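Local coordinates for protein homospermidine synthase (Legionella pneumophila subsp. pneumophila str. Philadelphia 1, PDB 2PH5) that probably makes the polyamine homospermidine in an NAD-dependent reaction, and binds NAD in a Rossmann-type domain, at residues E207-T213 against I352-E358; F222-W226 against Y321-A327. All blocks are in the same frame, centred on the assembly; numbering follows the deposited sequence.

Contact 1: residues E207-T213 against I352-E358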
# COMPACT_ATOMS: atom_id res chain seq x y z
N GLU A 207 5.51 -12.85 9.63
CA GLU A 207 6.61 -11.90 9.69
C GLU A 207 6.10 -10.50 9.41
O GLU A 207 5.21 -10.30 8.58
CB GLU A 207 7.71 -12.26 8.68
CG GLU A 207 8.88 -11.28 8.64
CD GLU A 207 9.92 -11.64 7.58
OE1 GLU A 207 9.84 -12.75 7.02
OE2 GLU A 207 10.83 -10.81 7.32
N GLN A 208 6.69 -9.53 10.09
CA GLN A 208 6.29 -8.15 9.90
C GLN A 208 7.53 -7.27 9.97
O GLN A 208 8.12 -7.09 11.04
CB GLN A 208 5.28 -7.77 10.97
CG GLN A 208 4.21 -6.84 10.47
CD GLN A 208 2.92 -7.01 11.24
OE1 GLN A 208 2.04 -6.15 11.20
NE2 GLN A 208 2.80 -8.14 11.94
N ASP A 209 7.91 -6.73 8.82
CA ASP A 209 9.07 -5.86 8.67
C ASP A 209 8.62 -4.42 8.86
O ASP A 209 7.81 -3.91 8.07
CB ASP A 209 9.67 -6.02 7.27
CG ASP A 209 11.12 -5.57 7.18
OD1 ASP A 209 11.49 -4.55 7.81
OD2 ASP A 209 11.89 -6.24 6.46
N SER A 210 9.14 -3.77 9.90
CA SER A 210 8.79 -2.38 10.19
C SER A 210 9.98 -1.44 9.97
O SER A 210 9.96 -0.30 10.42
CB SER A 210 8.31 -2.24 11.65
OG SER A 210 9.32 -2.56 12.58
N GLN A 211 11.01 -1.90 9.27
CA GLN A 211 12.16 -1.03 9.03
C GLN A 211 11.79 0.14 8.12
O GLN A 211 11.32 -0.07 7.00
CB GLN A 211 13.32 -1.85 8.45
CG GLN A 211 13.72 -3.01 9.38
CD GLN A 211 14.74 -3.96 8.78
OE1 GLN A 211 15.96 -3.71 8.83
NE2 GLN A 211 14.25 -5.06 8.20
N VAL A 212 11.95 1.36 8.62
CA VAL A 212 11.66 2.56 7.84
C VAL A 212 12.98 3.17 7.38
O VAL A 212 14.04 2.82 7.90
CB VAL A 212 10.89 3.63 8.65
CG1 VAL A 212 9.48 3.14 8.93
CG2 VAL A 212 11.63 3.95 9.94
N THR A 213 12.91 4.11 6.44
CA THR A 213 14.13 4.68 5.89
C THR A 213 14.14 6.18 5.60
O THR A 213 13.12 6.85 5.68
CB THR A 213 14.48 4.02 4.57
OG1 THR A 213 13.41 4.27 3.65
CG2 THR A 213 14.67 2.53 4.74
N ILE A 352 18.04 2.88 6.30
CA ILE A 352 17.00 2.66 7.29
C ILE A 352 17.43 3.29 8.61
O ILE A 352 18.56 3.12 9.06
CB ILE A 352 16.65 1.14 7.46
CG1 ILE A 352 17.03 0.66 8.84
CG2 ILE A 352 17.34 0.30 6.41
CD1 ILE A 352 16.37 -0.62 9.17
N ILE A 353 16.51 4.02 9.23
CA ILE A 353 16.81 4.71 10.47
C ILE A 353 16.17 4.13 11.73
O ILE A 353 16.63 4.38 12.84
CB ILE A 353 16.40 6.18 10.35
CG1 ILE A 353 14.87 6.29 10.31
CG2 ILE A 353 17.02 6.78 9.10
CD1 ILE A 353 14.32 7.67 9.99
N ASP A 354 15.11 3.35 11.56
CA ASP A 354 14.41 2.79 12.71
C ASP A 354 13.66 1.54 12.29
O ASP A 354 13.59 1.21 11.10
CB ASP A 354 13.43 3.83 13.25
CG ASP A 354 12.92 3.50 14.64
OD1 ASP A 354 11.77 3.87 14.95
OD2 ASP A 354 13.66 2.88 15.44
N GLY A 355 13.11 0.82 13.27
CA GLY A 355 12.34 -0.37 12.95
C GLY A 355 12.96 -1.71 13.27
O GLY A 355 14.10 -1.80 13.72
N CYS A 356 12.20 -2.77 13.03
CA CYS A 356 12.68 -4.10 13.31
C CYS A 356 11.99 -5.13 12.42
O CYS A 356 11.03 -4.83 11.72
CB CYS A 356 12.45 -4.43 14.78
SG CYS A 356 10.73 -4.46 15.26
N ASP A 357 12.50 -6.36 12.46
CA ASP A 357 11.94 -7.42 11.66
C ASP A 357 11.48 -8.54 12.59
O ASP A 357 12.30 -9.15 13.29
CB ASP A 357 13.00 -7.94 10.69
CG ASP A 357 12.40 -8.78 9.57
OD1 ASP A 357 11.42 -9.50 9.83
OD2 ASP A 357 12.93 -8.72 8.43
N GLU A 358 10.17 -8.79 12.62
CA GLU A 358 9.62 -9.85 13.46
C GLU A 358 9.33 -11.08 12.65
O GLU A 358 8.26 -11.18 12.06
CB GLU A 358 8.32 -9.43 14.15
CG GLU A 358 8.53 -8.72 15.44
CD GLU A 358 7.40 -8.96 16.44
OE1 GLU A 358 6.20 -8.87 16.06
OE2 GLU A 358 7.74 -9.22 17.62
O HOH W 1 7.98 -5.18 13.00

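Contact 2: residues F222-W226 against Y321-A327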
# COMPACT_ATOMS: atom_id res chain seq x y z
N PHE A 222 11.83 -0.54 -6.96
CA PHE A 222 11.30 -1.49 -6.00
C PHE A 222 12.31 -1.51 -4.84
O PHE A 222 13.46 -1.90 -5.02
CB PHE A 222 11.15 -2.87 -6.64
CG PHE A 222 10.25 -3.79 -5.88
CD1 PHE A 222 10.68 -4.41 -4.70
CD2 PHE A 222 8.94 -4.03 -6.31
CE1 PHE A 222 9.84 -5.25 -3.98
CE2 PHE A 222 8.08 -4.87 -5.59
CZ PHE A 222 8.53 -5.49 -4.42
N VAL A 223 11.86 -1.07 -3.67
CA VAL A 223 12.71 -1.01 -2.49
C VAL A 223 12.34 -2.09 -1.47
O VAL A 223 11.16 -2.30 -1.17
CB VAL A 223 12.62 0.39 -1.83
CG1 VAL A 223 13.67 0.56 -0.74
CG2 VAL A 223 12.82 1.46 -2.90
N ASN A 224 13.35 -2.79 -0.95
CA ASN A 224 13.10 -3.86 -0.01
C ASN A 224 14.30 -4.09 0.90
O ASN A 224 15.43 -3.73 0.57
CB ASN A 224 12.75 -5.14 -0.77
CG ASN A 224 12.22 -6.24 0.13
OD1 ASN A 224 11.60 -5.97 1.17
ND2 ASN A 224 12.44 -7.49 -0.27
N THR A 225 14.05 -4.69 2.05
CA THR A 225 15.11 -4.95 3.00
C THR A 225 15.97 -6.11 2.53
O THR A 225 17.03 -6.37 3.09
CB THR A 225 14.52 -5.23 4.38
OG1 THR A 225 13.47 -6.19 4.27
CG2 THR A 225 13.95 -3.92 4.95
N TRP A 226 15.50 -6.81 1.50
CA TRP A 226 16.24 -7.91 0.90
C TRP A 226 16.04 -7.85 -0.60
O TRP A 226 15.49 -6.87 -1.11
CB TRP A 226 15.80 -9.27 1.44
CG TRP A 226 14.33 -9.50 1.47
CD1 TRP A 226 13.43 -8.89 2.29
CD2 TRP A 226 13.59 -10.45 0.68
NE1 TRP A 226 12.17 -9.40 2.07
CE2 TRP A 226 12.24 -10.36 1.10
CE3 TRP A 226 13.94 -11.36 -0.32
CZ2 TRP A 226 11.23 -11.16 0.53
CZ3 TRP A 226 12.93 -12.16 -0.88
CH2 TRP A 226 11.59 -12.05 -0.44
N TYR A 321 3.02 -12.69 5.10
CA TYR A 321 4.07 -11.68 5.07
C TYR A 321 3.63 -10.23 4.96
O TYR A 321 2.73 -9.90 4.19
CB TYR A 321 5.02 -11.97 3.91
CG TYR A 321 6.26 -11.09 3.82
CD1 TYR A 321 6.73 -10.66 2.58
CD2 TYR A 321 7.00 -10.77 4.96
CE1 TYR A 321 7.91 -9.93 2.48
CE2 TYR A 321 8.19 -10.04 4.86
CZ TYR A 321 8.64 -9.63 3.62
OH TYR A 321 9.82 -8.92 3.51
N ASN A 322 4.29 -9.37 5.72
CA ASN A 322 4.02 -7.95 5.68
C ASN A 322 5.41 -7.33 5.63
O ASN A 322 6.08 -7.21 6.66
CB ASN A 322 3.28 -7.50 6.93
CG ASN A 322 2.77 -6.07 6.82
OD1 ASN A 322 2.33 -5.49 7.81
ND2 ASN A 322 2.83 -5.51 5.63
N PRO A 323 5.86 -6.94 4.43
CA PRO A 323 7.18 -6.34 4.20
C PRO A 323 7.30 -4.94 4.79
O PRO A 323 6.36 -4.40 5.36
CB PRO A 323 7.29 -6.34 2.68
CG PRO A 323 5.89 -6.05 2.27
CD PRO A 323 5.07 -6.94 3.18
N CYS A 324 8.49 -4.36 4.66
CA CYS A 324 8.73 -3.02 5.17
C CYS A 324 7.87 -2.05 4.37
O CYS A 324 7.66 -2.24 3.17
CB CYS A 324 10.20 -2.66 5.04
SG CYS A 324 10.74 -2.55 3.34
N PRO A 325 7.37 -0.98 5.01
CA PRO A 325 6.53 -0.00 4.30
C PRO A 325 6.99 0.36 2.88
O PRO A 325 6.16 0.59 2.00
CB PRO A 325 6.50 1.20 5.25
CG PRO A 325 7.63 0.96 6.21
CD PRO A 325 7.65 -0.53 6.38
N ASP A 326 8.30 0.41 2.66
CA ASP A 326 8.83 0.74 1.34
C ASP A 326 8.51 -0.38 0.35
O ASP A 326 8.22 -0.12 -0.83
CB ASP A 326 10.34 0.96 1.39
CG ASP A 326 10.71 2.36 1.88
OD1 ASP A 326 11.91 2.58 2.16
OD2 ASP A 326 9.82 3.22 1.98
N ALA A 327 8.56 -1.63 0.81
CA ALA A 327 8.25 -2.76 -0.05
C ALA A 327 6.74 -2.81 -0.28
O ALA A 327 6.27 -3.38 -1.26
CB ALA A 327 8.73 -4.07 0.58
O HOH W 2 10.81 -5.62 3.50

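Contact 1: residues E207-T213 against I352-E358
Gln208 and Glu358 form an antiparallel hydrogen-bonded pair where the neighbouring strands 202-213 and 352-364 run through the mixed sheet of the saccharopine dehydrogenase C-terminal domain; the axes of the short segments 207-209 and 356-358 run 170° apart. Glu358 N donates to Gln208 O at 3.1 Å, and Gln208 N returns a more bent bond to Glu358 O. Two residues on, Ser210 N reaches Cys356 O at 2.8 Å, but the return bond goes to a side chain: Cys356 N donates to Ser210 OG at 2.9 Å. Ser210 holds OG between its own N and carbonyl carbon (chi1 64°), which turns the hydroxyl to this amide where the strand breaks. Gly355 CA makes a CA-H...O contact with Ser210 O here. Beyond the break, Val212 N bonds Asp354 O, and Val212 CG2 packs beside Asp354 CB.

On the face bearing Asp209 and Asp357, three carboxylates crowd together. Glu207 OE2 lies 2.9 Å from Asp357 OD1, and Asp209 OD2 is 3.3 Å from Asp357 OD2. Each acid also has a hydroxyl partner: Tyr319 OH at Glu207 OE1, Thr225 OG1 at Asp209 OD2, and Thr392 OG1 at Asp357 OD2. Bound NAD is about 7 Å from the Glu207 side chain. Asp209 itself is held by an Asx turn, in which OD1 takes Gln211 N nearly head-on at 3.1 Å and also Gln211 NE2, from the syn side, at 2.8 Å.

Contact 2: residues F222-W226 against Y321-A327
Trp226 reaches Tyr321 with its indole nitrogen. Its CB sets CG between the backbone N and the carbonyl carbon (chi1 48°), turning the pyrrole edge to the phenol; CD1 passes 3.8 Å from Tyr321 OH, and NE1 donates to that oxygen at 2.8 Å. The bond is nearly straight, 170° at the hydrogen, and the oxygen lies close to the indole plane. Farther along the ring, CZ2 packs against Tyr321 CE1, while Asn224 ND2 sits over one indole face, offset toward the rim. The indole is about 5 Å from bound NAD.

The opposing segment is a strand-turn-helix corner: strand 311-322 ends, and Cys324 occupies the N-cap position of helix 325-336, where its SG weakly accepts Ala327 N. A water links corner and strand, donating to Asn224 OD1 and Thr225 OG1 and accepting from Cys324 N at 2.9 Å. Van der Waals contact adds to the join: Thr225 CG2 touches Cys324 SG, and Val223 CG1 lies alongside CB of Asp326, whose OD1 is hydrogen-bonded to Thr213 OG1. At the first turn of the helix, Ala327 CB is 3.5 Å from Asn224 OD1, and Ala327 CA makes a CA-H...O contact with Val223 O.

In the fold
The centres of contacts 1 and 2 are 9 Å apart in the saccharopine dehydrogenase C-terminal domain. Along the chain the order is 207-213, 222-226, 321-327, 352-358, so contact 2 is nested inside the loop that contact 1 closes. Strand 202-213 has 352-364 on one flank and 311-322 on the other, which ties both contacts to one mixed sheet; strand 221-224 pairs instead with 344-347. Two side-chain hydrogen bonds run between the contacts. Together they link the sheet to helix 325-336; both contacts have a side chain near bound NAD, Glu207 and Trp226, and residues of both pack on the second subunit.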